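Local atomic coordinates of PrgZ (Enterococcus faecalis, PDB entry 4FAJ), a protein that binds peptide pheromone as a membrane-anchored extracellular receptor of the solute-binding protein 5 family, and probably serves peptide import into the cell. Residues N545-S550 with K554-K559; S478-F483 with K497-L502; K224-G227 with A232-T235. All blocks are in the same frame, centred on the assembly; numbering follows the deposited sequence. Where two conformers were deposited one is given.

Contact 1 of 3, residues N545-S550 with K554-K559; sequences NVLMHS and KYDYKK
His-549 N donates to Lys-554 O at 2.7 Å, the shortest of three backbone hydrogen bonds that join this hairpin. Leu-547 and Asp-556 form the antiparallel hydrogen-bonded pair: Asp-556 N reaches Leu-547 O at 2.9 Å, and Leu-547 N returns a bond to Asp-556 O. Toward the end where Asn-545 faces Lys-559, the backbones part and a water fills in, donating to Asn-545 O and Asp-556 O while accepting from Lys-559 N. In one of its two conformers Asn-545 ND2 may make a weak bond to Lys-559 O.

Asp-556 suits its place because its carboxylate serves several partners. OD1 takes the N-H of Lys-558 at 3.0 Å from above the carboxylate plane, an Asx turn that bends the chain after the strand. OD2 accepts from a second water, which also meets His-549 NE2 at 2.8 Å, and forms a salt bridge with Arg-96. His-549 and Asp-556 run side by side, with ring and carboxylate planes 33° apart; Asn-101 holds the other ring nitrogen, ND1.

On the face carrying Met-548 and Tyr-555, a non-hydrogen-bonded pair, packing takes over. With CG anti to the backbone N (chi1 -172°) and extended beyond it, Met-548 lies alongside the tyrosine: CG is 3.7 Å from Tyr-555 CE1, and the sulfur makes an oblique Met-aromatic contact. Val-546 CG1 touches both tyrosines, 3.9 Å from Tyr-557 CD1 and 4.0 Å from Tyr-555 CD1.

Lys-559 NZ bonds Asp-266, a zinc ligand. Met-548 packs on strand 311-324 and Tyr-555 on strand 528-539, while His-549 and Lys-558 touch strand 95-97.

Contact 2 of 3, residues S478-F483 with K497-L502; sequences SFLANF and KNYDEL
Tyr-499 spans the gap between helix 497-502 and segment 478-483, which is helical at its start and has 3-10 turns over 481-483; the backbones stay well apart, the nearest CA atoms, those of Phe-483 and Asp-500, being 8.1 Å from each other. A first torsion of 177° carries the tyrosine ring off its helix toward Leu-480, and its OH donates to Leu-480 O at 2.6 Å. The hydroxyl comes at the carbonyl from its flank, with a C=O...donor angle of 113°. Leu-480 O also accepts from Phe-483 N at 3.2 Å, so two donors grip this buried carbonyl.

A tyrosine suits the place because its ring is long enough to bridge apolar surroundings and still ends in a donor. Leu-480 CB lies 3.4 Å from Tyr-499 OH, its side chain crossing the tyrosine at about a right angle, while Phe-483 CB rests 3.8 Å from Tyr-499 CE2. Asp-500 OD1 and Phe-483 O approach a shared water, and Asp-500 OD2 bonds Thr-485. Leu-521 of helix 510-524 packs against the side chains of both Phe-483 and Tyr-499.

This is plain packing of two short helical segments, tied by one tyrosine hydroxyl and backed by helix 510-524, away from the zinc sites.

Contact 3 of 3, residues K224-G227 with A232-T235; sequences KDYG and AIVT
Ala-232 O accepts the N-H of Gly-227 at 2.9 Å, the shortest direct polar bond between these two loop segments. The bond is nearly straight at the hydrogen (165°), but the donor stands above the carbonyl plane. The same oxygen lies over one face of the Tyr-226 ring, toward its rim, 3.4 Å from CD2. Gly-227 has a positive phi (81°), a backbone shape that glycine adopts readily, and its CA takes Ile-233 CG2 at 3.6 Å.

Tyr-226 carries much of the contact. Swung opposite the backbone N (chi1 -171°), its ring lies along residues 232-234 and brings the hydroxyl to Val-234. There Tyr-226 OH receives a weak bond from Val-234 N and meets a water at 2.7 Å; that water donates to Val-234 O. Ile-233 crosses the tyrosine side chain at about a right angle, CG2 lying 3.9 Å from Tyr-226 CE1. Small Ala-232 can turn its methyl toward the opposing backbone, with CB 3.4 Å from Asp-225 O.

Both segments belong to the connection between helix 216-222 and strand 239-243. Tyr-226 packs back on Ala-218 and Ile-219 of that helix, Val-234 also touches Ala-218, and backbone bonding joins Thr-235 to Ser-132.

Along the chain the order is contact 3, contact 2, contact 1, each closing before the next opens. Contact 3 closes a loop between helix 216-222 and strand 239-243; contact 2 joins two short helices, and contact 1 is a hairpin near the C-terminus. Contacts 1 and 3 have centres about 25 Å apart, whereas contact 2 lies about 31 Å from contact 1 and 33 Å from contact 3, centre to centre. Contacts 1 and 2 fall on opposite sides of the chain's centre. Met-548 and Lys-554 of contact 1 touch strand 311-324 of the large mixed sheet, as does Phe-479, which lies in segment 478-483 but takes no part in contact 2. The three are therefore separate local ties, spread over a large peptide-binding receptor.

Contact 1 of 3, residues N545-S550 with K554-K559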
ATOM      1  N   ASN A 545       9.683  17.301 -13.086  0.50 19.87           N
ATOM      2  CA  ASN A 545       8.453  17.590 -12.358  0.50 19.67           C
ATOM      3  C   ASN A 545       7.541  16.405 -12.082  0.50 19.08           C
ATOM      4  O   ASN A 545       6.328  16.547 -12.098  0.50 19.23           O
ATOM      5  CB  ASN A 545       7.651  18.675 -13.075  0.50 19.89           C
ATOM      6  CG  ASN A 545       6.941  19.591 -12.108  0.50 19.73           C
ATOM      7  OD1 ASN A 545       7.282  19.633 -10.931  0.50 20.71           O
ATOM      8  ND2 ASN A 545       5.961  20.340 -12.598  0.50 18.65           N
ATOM      9  N   VAL A 546       8.128  15.247 -11.817  1.00 19.14           N
ATOM     10  CA  VAL A 546       7.369  14.091 -11.366  1.00 18.74           C
ATOM     11  C   VAL A 546       7.309  14.186  -9.847  1.00 18.71           C
ATOM     12  O   VAL A 546       8.339  14.376  -9.211  1.00 18.52           O
ATOM     13  CB  VAL A 546       8.048  12.796 -11.769  1.00 18.86           C
ATOM     14  CG1 VAL A 546       7.357  11.628 -11.124  1.00 17.00           C
ATOM     15  CG2 VAL A 546       8.054  12.676 -13.309  1.00 18.69           C
ATOM     16  N   LEU A 547       6.119  14.042  -9.274  1.00 18.54           N
ATOM     17  CA  LEU A 547       5.960  14.081  -7.822  1.00 18.94           C
ATOM     18  C   LEU A 547       6.092  12.642  -7.287  1.00 18.24           C
ATOM     19  O   LEU A 547       5.393  11.748  -7.744  1.00 17.73           O
ATOM     20  CB  LEU A 547       4.595  14.663  -7.461  1.00 19.08           C
ATOM     21  CG  LEU A 547       4.544  15.808  -6.473  1.00 22.06           C
ATOM     22  CD1 LEU A 547       5.363  16.989  -7.010  1.00 23.35           C
ATOM     23  CD2 LEU A 547       3.096  16.219  -6.221  1.00 22.35           C
ATOM     24  N   MET A 548       6.998  12.426  -6.344  1.00 17.73           N
ATOM     25  CA  MET A 548       7.193  11.113  -5.726  1.00 17.74           C
ATOM     26  C   MET A 548       6.776  11.203  -4.252  1.00 17.43           C
ATOM     27  O   MET A 548       7.215  12.108  -3.556  1.00 18.34           O
ATOM     28  CB  MET A 548       8.661  10.704  -5.843  1.00 18.21           C
ATOM     29  CG  MET A 548       8.963   9.279  -5.401  1.00 18.81           C
ATOM     30  SD  MET A 548      10.714   8.856  -5.573  1.00 23.69           S
ATOM     31  CE  MET A 548      10.662   7.111  -5.241  1.00 17.87           C
ATOM     32  N   HIS A 549       5.925  10.285  -3.786  1.00 16.62           N
ATOM     33  CA  HIS A 549       5.381  10.338  -2.431  1.00 15.90           C
ATOM     34  C   HIS A 549       5.893   9.158  -1.600  1.00 15.92           C
ATOM     35  O   HIS A 549       5.874   8.013  -2.073  1.00 15.71           O
ATOM     36  CB  HIS A 549       3.849  10.297  -2.470  1.00 15.54           C
ATOM     37  CG  HIS A 549       3.222  11.433  -3.221  1.00 15.61           C
ATOM     38  ND1 HIS A 549       3.185  12.718  -2.727  1.00 14.95           N
ATOM     39  CD2 HIS A 549       2.574  11.468  -4.409  1.00 16.40           C
ATOM     40  CE1 HIS A 549       2.568  13.505  -3.592  1.00 16.34           C
ATOM     41  NE2 HIS A 549       2.179  12.771  -4.618  1.00 17.31           N
ATOM     42  N   SER A 550       6.329   9.422  -0.368  1.00 15.78           N
ATOM     43  CA  SER A 550       6.717   8.344   0.564  1.00 15.61           C
ATOM     44  C   SER A 550       5.496   7.655   1.226  1.00 15.93           C
ATOM     45  O   SER A 550       5.634   6.591   1.851  1.00 14.84           O
ATOM     46  CB  SER A 550       7.657   8.880   1.630  1.00 16.14           C
ATOM     47  OG  SER A 550       7.050   9.950   2.327  1.00 15.44           O
ATOM     48  N   LYS A 554       2.563   6.219  -5.096  1.00 17.07           N
ATOM     49  CA  LYS A 554       3.964   6.645  -5.119  1.00 16.84           C
ATOM     50  C   LYS A 554       4.286   7.757  -6.123  1.00 16.66           C
ATOM     51  O   LYS A 554       5.109   8.634  -5.823  1.00 15.83           O
ATOM     52  CB  LYS A 554       4.886   5.455  -5.389  1.00 17.41           C
ATOM     53  CG  LYS A 554       6.373   5.774  -5.222  1.00 18.97           C
ATOM     54  CD  LYS A 554       7.251   4.552  -5.467  1.00 21.85           C
ATOM     55  CE  LYS A 554       7.192   3.543  -4.339  1.00 22.43           C
ATOM     56  NZ  LYS A 554       8.398   2.620  -4.362  1.00 21.66           N
ATOM     57  N   TYR A 555       3.686   7.711  -7.312  1.00 16.11           N
ATOM     58  CA  TYR A 555       4.040   8.680  -8.363  1.00 16.28           C
ATOM     59  C   TYR A 555       2.833   9.454  -8.863  1.00 15.88           C
ATOM     60  O   TYR A 555       1.766   8.881  -9.064  1.00 15.26           O
ATOM     61  CB  TYR A 555       4.731   7.988  -9.550  1.00 17.03           C
ATOM     62  CG  TYR A 555       6.090   7.416  -9.218  1.00 17.42           C
ATOM     63  CD1 TYR A 555       7.176   8.254  -9.001  1.00 19.26           C
ATOM     64  CD2 TYR A 555       6.289   6.039  -9.104  1.00 19.79           C
ATOM     65  CE1 TYR A 555       8.424   7.752  -8.683  1.00 19.74           C
ATOM     66  CE2 TYR A 555       7.556   5.517  -8.795  1.00 20.07           C
ATOM     67  CZ  TYR A 555       8.611   6.391  -8.583  1.00 20.27           C
ATOM     68  OH  TYR A 555       9.872   5.929  -8.279  1.00 22.20           O
ATOM     69  N   ASP A 556       3.022  10.760  -9.050  1.00 15.46           N
ATOM     70  CA  ASP A 556       2.050  11.620  -9.710  1.00 15.68           C
ATOM     71  C   ASP A 556       2.728  12.262 -10.922  1.00 15.56           C
ATOM     72  O   ASP A 556       3.642  13.084 -10.789  1.00 14.38           O
ATOM     73  CB  ASP A 556       1.533  12.697  -8.752  1.00 16.14           C
ATOM     74  CG  ASP A 556       0.403  13.529  -9.353  1.00 18.04           C
ATOM     75  OD1 ASP A 556       0.064  13.324 -10.537  1.00 19.91           O
ATOM     76  OD2 ASP A 556      -0.162  14.374  -8.624  1.00 20.63           O
ATOM     77  N   TYR A 557       2.280  11.856 -12.102  1.00 15.10           N
ATOM     78  CA  TYR A 557       2.861  12.308 -13.360  1.00 15.62           C
ATOM     79  C   TYR A 557       2.117  13.499 -13.984  1.00 15.98           C
ATOM     80  O   TYR A 557       2.439  13.918 -15.096  1.00 15.60           O
ATOM     81  CB  TYR A 557       2.851  11.150 -14.349  1.00 15.96           C
ATOM     82  CG  TYR A 557       3.533   9.900 -13.838  1.00 15.25           C
ATOM     83  CD1 TYR A 557       4.879   9.899 -13.530  1.00 15.91           C
ATOM     84  CD2 TYR A 557       2.826   8.706 -13.682  1.00 15.65           C
ATOM     85  CE1 TYR A 557       5.517   8.743 -13.072  1.00 15.34           C
ATOM     86  CE2 TYR A 557       3.444   7.563 -13.229  1.00 14.76           C
ATOM     87  CZ  TYR A 557       4.798   7.581 -12.936  1.00 15.54           C
ATOM     88  OH  TYR A 557       5.417   6.437 -12.483  1.00 14.29           O
ATOM     89  N   LYS A 558       1.131  14.043 -13.271  1.00 16.26           N
ATOM     90  CA  LYS A 558       0.258  15.080 -13.813  1.00 16.73           C
ATOM     91  C   LYS A 558       1.030  16.212 -14.507  1.00 17.84           C
ATOM     92  O   LYS A 558       0.692  16.604 -15.617  1.00 18.16           O
ATOM     93  CB  LYS A 558      -0.630  15.672 -12.708  1.00 16.61           C
ATOM     94  CG  LYS A 558      -1.458  16.893 -13.151  1.00 16.69           C
ATOM     95  CD  LYS A 558      -2.444  17.327 -12.055  1.00 17.83           C
ATOM     96  CE  LYS A 558      -3.041  18.678 -12.368  1.00 17.66           C
ATOM     97  NZ  LYS A 558      -3.892  19.171 -11.256  1.00 17.08           N
ATOM     98  N   LYS A 559       2.050  16.736 -13.836  1.00 18.94           N
ATOM     99  CA  LYS A 559       2.778  17.903 -14.327  1.00 19.91           C
ATOM    100  C   LYS A 559       4.132  17.520 -14.934  1.00 20.44           C
ATOM    101  O   LYS A 559       4.963  18.389 -15.216  1.00 20.49           O
ATOM    102  CB  LYS A 559       2.948  18.931 -13.205  1.00 20.69           C
ATOM    103  CG  LYS A 559       1.644  19.579 -12.750  1.00 23.28           C
ATOM    104  CD  LYS A 559       1.914  20.706 -11.738  1.00 26.69           C
ATOM    105  CE  LYS A 559       0.665  21.105 -10.934  1.00 28.60           C
ATOM    106  NZ  LYS A 559       0.020  22.362 -11.426  1.00 31.70           N
TER
HETATM  107  O   HOH W   1       3.688  15.651 -11.517  1.00 20.10           O
HETATM  108  O   HOH W   2       0.073  13.851  -6.053  1.00 12.58           O

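Contact 2 of 3, residues S478-F483 with K497-L502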
ATOM      1  N   SER A 478      -2.389   3.819  10.104  1.00 14.39           N
ATOM      2  CA  SER A 478      -2.432   3.214   8.753  1.00 14.62           C
ATOM      3  C   SER A 478      -1.821   1.801   8.797  1.00 14.72           C
ATOM      4  O   SER A 478      -2.377   0.861   8.216  1.00 14.27           O
ATOM      5  CB  SER A 478      -1.737   4.095   7.709  1.00 15.18           C
ATOM      6  OG  SER A 478      -1.785   3.481   6.423  1.00 16.37           O
ATOM      7  N   PHE A 479      -0.720   1.641   9.541  1.00 13.98           N
ATOM      8  CA  PHE A 479      -0.128   0.318   9.756  1.00 13.55           C
ATOM      9  C   PHE A 479      -0.850  -0.544  10.788  1.00 13.56           C
ATOM     10  O   PHE A 479      -1.134  -1.724  10.537  1.00 13.59           O
ATOM     11  CB  PHE A 479       1.324   0.457  10.203  1.00 14.20           C
ATOM     12  CG  PHE A 479       2.279   0.675   9.073  1.00 13.56           C
ATOM     13  CD1 PHE A 479       2.457   1.934   8.550  1.00 13.77           C
ATOM     14  CD2 PHE A 479       2.989  -0.392   8.528  1.00 13.87           C
ATOM     15  CE1 PHE A 479       3.327   2.150   7.499  1.00 12.16           C
ATOM     16  CE2 PHE A 479       3.883  -0.176   7.471  1.00 12.14           C
ATOM     17  CZ  PHE A 479       4.029   1.085   6.962  1.00 12.97           C
ATOM     18  N   LEU A 480      -1.110   0.037  11.960  1.00 12.78           N
ATOM     19  CA  LEU A 480      -1.555  -0.738  13.119  1.00 13.27           C
ATOM     20  C   LEU A 480      -2.974  -1.297  12.953  1.00 13.66           C
ATOM     21  O   LEU A 480      -3.274  -2.397  13.447  1.00 14.13           O
ATOM     22  CB  LEU A 480      -1.380   0.074  14.424  1.00 13.23           C
ATOM     23  CG  LEU A 480       0.050   0.564  14.727  1.00 13.14           C
ATOM     24  CD1 LEU A 480       0.104   1.526  15.943  1.00 14.17           C
ATOM     25  CD2 LEU A 480       1.020  -0.619  14.957  1.00 15.86           C
ATOM     26  N   ALA A 481      -3.826  -0.590  12.207  1.00 13.92           N
ATOM     27  CA  ALA A 481      -5.179  -1.092  11.902  1.00 14.78           C
ATOM     28  C   ALA A 481      -5.179  -2.447  11.178  1.00 15.33           C
ATOM     29  O   ALA A 481      -6.126  -3.219  11.313  1.00 15.85           O
ATOM     30  CB  ALA A 481      -5.962  -0.060  11.076  1.00 15.02           C
ATOM     31  N   ASN A 482      -4.109  -2.755  10.442  1.00 15.46           N
ATOM     32  CA  ASN A 482      -4.027  -4.019   9.697  1.00 15.73           C
ATOM     33  C   ASN A 482      -3.926  -5.269  10.562  1.00 16.30           C
ATOM     34  O   ASN A 482      -4.112  -6.369  10.061  1.00 16.40           O
ATOM     35  CB  ASN A 482      -2.841  -4.001   8.732  1.00 16.36           C
ATOM     36  CG  ASN A 482      -2.964  -2.921   7.687  1.00 17.03           C
ATOM     37  OD1 ASN A 482      -4.060  -2.478   7.359  1.00 19.20           O
ATOM     38  ND2 ASN A 482      -1.834  -2.466   7.184  1.00 21.49           N
ATOM     39  N   PHE A 483      -3.585  -5.107  11.838  1.00 15.97           N
ATOM     40  CA  PHE A 483      -3.490  -6.235  12.741  1.00 16.88           C
ATOM     41  C   PHE A 483      -4.668  -6.348  13.697  1.00 17.43           C
ATOM     42  O   PHE A 483      -4.660  -7.201  14.593  1.00 17.63           O
ATOM     43  CB  PHE A 483      -2.122  -6.202  13.441  1.00 16.61           C
ATOM     44  CG  PHE A 483      -0.997  -6.167  12.450  1.00 16.84           C
ATOM     45  CD1 PHE A 483      -0.664  -7.311  11.734  1.00 18.98           C
ATOM     46  CD2 PHE A 483      -0.364  -4.973  12.136  1.00 16.57           C
ATOM     47  CE1 PHE A 483       0.338  -7.276  10.760  1.00 18.87           C
ATOM     48  CE2 PHE A 483       0.631  -4.933  11.170  1.00 17.88           C
ATOM     49  CZ  PHE A 483       0.979  -6.082  10.484  1.00 18.22           C
ATOM     50  N   LYS A 497      -7.413  -8.957  21.673  1.00 15.35           N
ATOM     51  CA  LYS A 497      -8.526  -8.027  21.917  1.00 15.84           C
ATOM     52  C   LYS A 497      -8.080  -6.764  22.639  1.00 15.94           C
ATOM     53  O   LYS A 497      -8.698  -5.704  22.515  1.00 15.29           O
ATOM     54  CB  LYS A 497      -9.615  -8.711  22.732  1.00 16.95           C
ATOM     55  CG  LYS A 497     -10.164  -9.955  22.087  1.00 18.89           C
ATOM     56  CD  LYS A 497     -10.851  -9.633  20.788  1.00 21.51           C
ATOM     57  CE  LYS A 497     -11.547 -10.853  20.234  1.00 24.92           C
ATOM     58  NZ  LYS A 497     -12.858 -10.468  19.673  1.00 27.81           N
ATOM     59  N   ASN A 498      -7.008  -6.879  23.410  1.00 16.21           N
ATOM     60  CA  ASN A 498      -6.456  -5.707  24.082  1.00 16.31           C
ATOM     61  C   ASN A 498      -5.739  -4.781  23.096  1.00 15.58           C
ATOM     62  O   ASN A 498      -5.832  -3.550  23.230  1.00 15.35           O
ATOM     63  CB  ASN A 498      -5.571  -6.166  25.225  1.00 17.19           C
ATOM     64  CG  ASN A 498      -6.265  -7.204  26.067  1.00 18.58           C
ATOM     65  OD1 ASN A 498      -7.394  -6.993  26.521  1.00 17.22           O
ATOM     66  ND2 ASN A 498      -5.640  -8.354  26.212  1.00 22.01           N
ATOM     67  N   TYR A 499      -5.068  -5.365  22.092  1.00 14.99           N
ATOM     68  CA  TYR A 499      -4.516  -4.605  20.961  1.00 14.62           C
ATOM     69  C   TYR A 499      -5.631  -3.859  20.227  1.00 14.34           C
ATOM     70  O   TYR A 499      -5.510  -2.667  19.987  1.00 14.44           O
ATOM     71  CB  TYR A 499      -3.759  -5.533  19.990  1.00 14.69           C
ATOM     72  CG  TYR A 499      -3.198  -4.896  18.746  1.00 13.63           C
ATOM     73  CD1 TYR A 499      -1.878  -4.432  18.711  1.00 13.69           C
ATOM     74  CD2 TYR A 499      -3.960  -4.785  17.587  1.00 13.16           C
ATOM     75  CE1 TYR A 499      -1.344  -3.864  17.562  1.00 14.05           C
ATOM     76  CE2 TYR A 499      -3.431  -4.208  16.425  1.00 12.06           C
ATOM     77  CZ  TYR A 499      -2.122  -3.751  16.426  1.00 12.55           C
ATOM     78  OH  TYR A 499      -1.575  -3.184  15.311  1.00 11.71           O
ATOM     79  N   ASP A 500      -6.722  -4.563  19.907  1.00 14.75           N
ATOM     80  CA  ASP A 500      -7.866  -3.978  19.212  1.00 14.88           C
ATOM     81  C   ASP A 500      -8.369  -2.708  19.928  1.00 15.22           C
ATOM     82  O   ASP A 500      -8.672  -1.691  19.280  1.00 15.52           O
ATOM     83  CB  ASP A 500      -9.025  -4.989  19.106  1.00 15.25           C
ATOM     84  CG  ASP A 500      -8.716  -6.191  18.210  1.00 15.79           C
ATOM     85  OD1 ASP A 500      -7.756  -6.151  17.404  1.00 17.11           O
ATOM     86  OD2 ASP A 500      -9.453  -7.198  18.316  1.00 17.77           O
ATOM     87  N   GLU A 501      -8.432  -2.770  21.258  1.00 15.06           N
ATOM     88  CA  GLU A 501      -8.984  -1.687  22.070  1.00 15.63           C
ATOM     89  C   GLU A 501      -8.033  -0.486  22.134  1.00 16.25           C
ATOM     90  O   GLU A 501      -8.486   0.646  22.031  1.00 15.12           O
ATOM     91  CB  GLU A 501      -9.360  -2.201  23.471  1.00 16.20           C
ATOM     92  CG  GLU A 501      -9.758  -1.141  24.498  1.00 17.21           C
ATOM     93  CD  GLU A 501     -10.983  -0.321  24.132  1.00 18.63           C
ATOM     94  OE1 GLU A 501     -11.755  -0.711  23.224  1.00 18.64           O
ATOM     95  OE2 GLU A 501     -11.181   0.729  24.784  1.00 22.40           O
ATOM     96  N   LEU A 502      -6.728  -0.735  22.281  1.00 17.21           N
ATOM     97  CA  LEU A 502      -5.706   0.350  22.232  1.00 18.05           C
ATOM     98  C   LEU A 502      -5.797   1.191  20.961  1.00 18.72           C
ATOM     99  O   LEU A 502      -5.645   2.420  21.006  1.00 19.26           O
ATOM    100  CB  LEU A 502      -4.286  -0.224  22.370  1.00 17.37           C
ATOM    101  CG  LEU A 502      -3.918  -0.738  23.760  1.00 18.45           C
ATOM    102  CD1 LEU A 502      -2.651  -1.609  23.711  1.00 15.98           C
ATOM    103  CD2 LEU A 502      -3.792   0.426  24.789  1.00 17.97           C
TER
HETATM  104  O   HOH W   3      -5.653  -8.010  17.216  1.00 12.96           O

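Contact 3 of 3, residues K224-G227 with A232-T235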
ATOM      1  N   LYS A 224     -21.301  -6.057 -12.248  1.00 32.34           N
ATOM      2  CA  LYS A 224     -20.252  -6.937 -11.712  1.00 32.45           C
ATOM      3  C   LYS A 224     -18.989  -6.994 -12.570  1.00 31.28           C
ATOM      4  O   LYS A 224     -17.934  -7.396 -12.086  1.00 31.58           O
ATOM      5  CB  LYS A 224     -20.791  -8.358 -11.547  1.00 33.59           C
ATOM      6  CG  LYS A 224     -21.696  -8.558 -10.333  1.00 35.94           C
ATOM      7  CD  LYS A 224     -22.350  -9.946 -10.381  1.00 38.79           C
ATOM      8  CE  LYS A 224     -22.645 -10.499  -8.992  1.00 39.76           C
ATOM      9  NZ  LYS A 224     -23.184 -11.893  -9.090  1.00 41.67           N
ATOM     10  N   ASP A 225     -19.101  -6.618 -13.839  1.00 30.90           N
ATOM     11  CA  ASP A 225     -17.955  -6.600 -14.749  1.00 29.97           C
ATOM     12  C   ASP A 225     -17.225  -5.246 -14.764  1.00 28.00           C
ATOM     13  O   ASP A 225     -16.311  -5.040 -15.570  1.00 26.35           O
ATOM     14  CB  ASP A 225     -18.403  -6.960 -16.172  1.00 30.87           C
ATOM     15  CG  ASP A 225     -19.059  -8.334 -16.254  1.00 33.55           C
ATOM     16  OD1 ASP A 225     -18.666  -9.237 -15.485  1.00 35.05           O
ATOM     17  OD2 ASP A 225     -19.965  -8.509 -17.100  1.00 36.20           O
ATOM     18  N   TYR A 226     -17.613  -4.321 -13.884  1.00 26.57           N
ATOM     19  CA  TYR A 226     -16.867  -3.075 -13.798  1.00 25.36           C
ATOM     20  C   TYR A 226     -15.398  -3.357 -13.495  1.00 24.89           C
ATOM     21  O   TYR A 226     -15.078  -4.076 -12.555  1.00 24.95           O
ATOM     22  CB  TYR A 226     -17.427  -2.105 -12.759  1.00 24.81           C
ATOM     23  CG  TYR A 226     -16.754  -0.755 -12.879  1.00 22.60           C
ATOM     24  CD1 TYR A 226     -15.563  -0.491 -12.219  1.00 21.98           C
ATOM     25  CD2 TYR A 226     -17.281   0.230 -13.707  1.00 22.16           C
ATOM     26  CE1 TYR A 226     -14.924   0.737 -12.350  1.00 20.17           C
ATOM     27  CE2 TYR A 226     -16.657   1.454 -13.850  1.00 20.79           C
ATOM     28  CZ  TYR A 226     -15.481   1.708 -13.166  1.00 20.65           C
ATOM     29  OH  TYR A 226     -14.853   2.926 -13.308  1.00 19.96           O
ATOM     30  N   GLY A 227     -14.513  -2.789 -14.305  1.00 24.96           N
ATOM     31  CA  GLY A 227     -13.073  -2.918 -14.096  1.00 24.76           C
ATOM     32  C   GLY A 227     -12.472  -4.215 -14.618  1.00 25.43           C
ATOM     33  O   GLY A 227     -11.289  -4.458 -14.412  1.00 24.82           O
ATOM     34  N   ALA A 232     -14.174  -1.460 -19.593  1.00 23.79           N
ATOM     35  CA  ALA A 232     -15.249  -1.534 -18.599  1.00 23.23           C
ATOM     36  C   ALA A 232     -15.031  -0.551 -17.436  1.00 21.66           C
ATOM     37  O   ALA A 232     -15.383  -0.841 -16.293  1.00 21.33           O
ATOM     38  CB  ALA A 232     -15.379  -2.967 -18.079  1.00 23.12           C
ATOM     39  N   ILE A 233     -14.433   0.595 -17.743  1.00 20.66           N
ATOM     40  CA  ILE A 233     -14.228   1.672 -16.761  1.00 19.36           C
ATOM     41  C   ILE A 233     -14.516   3.017 -17.419  1.00 19.07           C
ATOM     42  O   ILE A 233     -14.454   3.142 -18.640  1.00 18.43           O
ATOM     43  CB  ILE A 233     -12.780   1.682 -16.194  1.00 18.65           C
ATOM     44  CG1 ILE A 233     -11.747   1.854 -17.311  1.00 18.49           C
ATOM     45  CG2 ILE A 233     -12.483   0.396 -15.432  1.00 19.45           C
ATOM     46  CD1 ILE A 233     -10.301   1.986 -16.807  1.00 18.02           C
ATOM     47  N   VAL A 234     -14.840   4.009 -16.591  1.00 18.62           N
ATOM     48  CA  VAL A 234     -14.923   5.402 -17.008  1.00 18.50           C
ATOM     49  C   VAL A 234     -14.126   6.196 -15.979  1.00 18.03           C
ATOM     50  O   VAL A 234     -14.422   6.152 -14.779  1.00 18.14           O
ATOM     51  CB  VAL A 234     -16.379   5.915 -17.079  1.00 19.09           C
ATOM     52  CG1 VAL A 234     -16.415   7.432 -17.274  1.00 18.43           C
ATOM     53  CG2 VAL A 234     -17.121   5.237 -18.227  1.00 18.79           C
ATOM     54  N   THR A 235     -13.099   6.892 -16.443  1.00 17.54           N
ATOM     55  CA  THR A 235     -12.149   7.549 -15.552  1.00 17.24           C
ATOM     56  C   THR A 235     -12.243   9.069 -15.663  1.00 17.27           C
ATOM     57  O   THR A 235     -13.024   9.589 -16.459  1.00 17.58           O
ATOM     58  CB  THR A 235     -10.726   7.068 -15.842  1.00 17.08           C
ATOM     59  OG1 THR A 235     -10.344   7.464 -17.164  1.00 18.17           O
ATOM     60  CG2 THR A 235     -10.643   5.547 -15.692  1.00 16.56           C
TER
HETATM   61  O   HOH W   4     -16.305   5.254 -13.244  1.00 17.80           O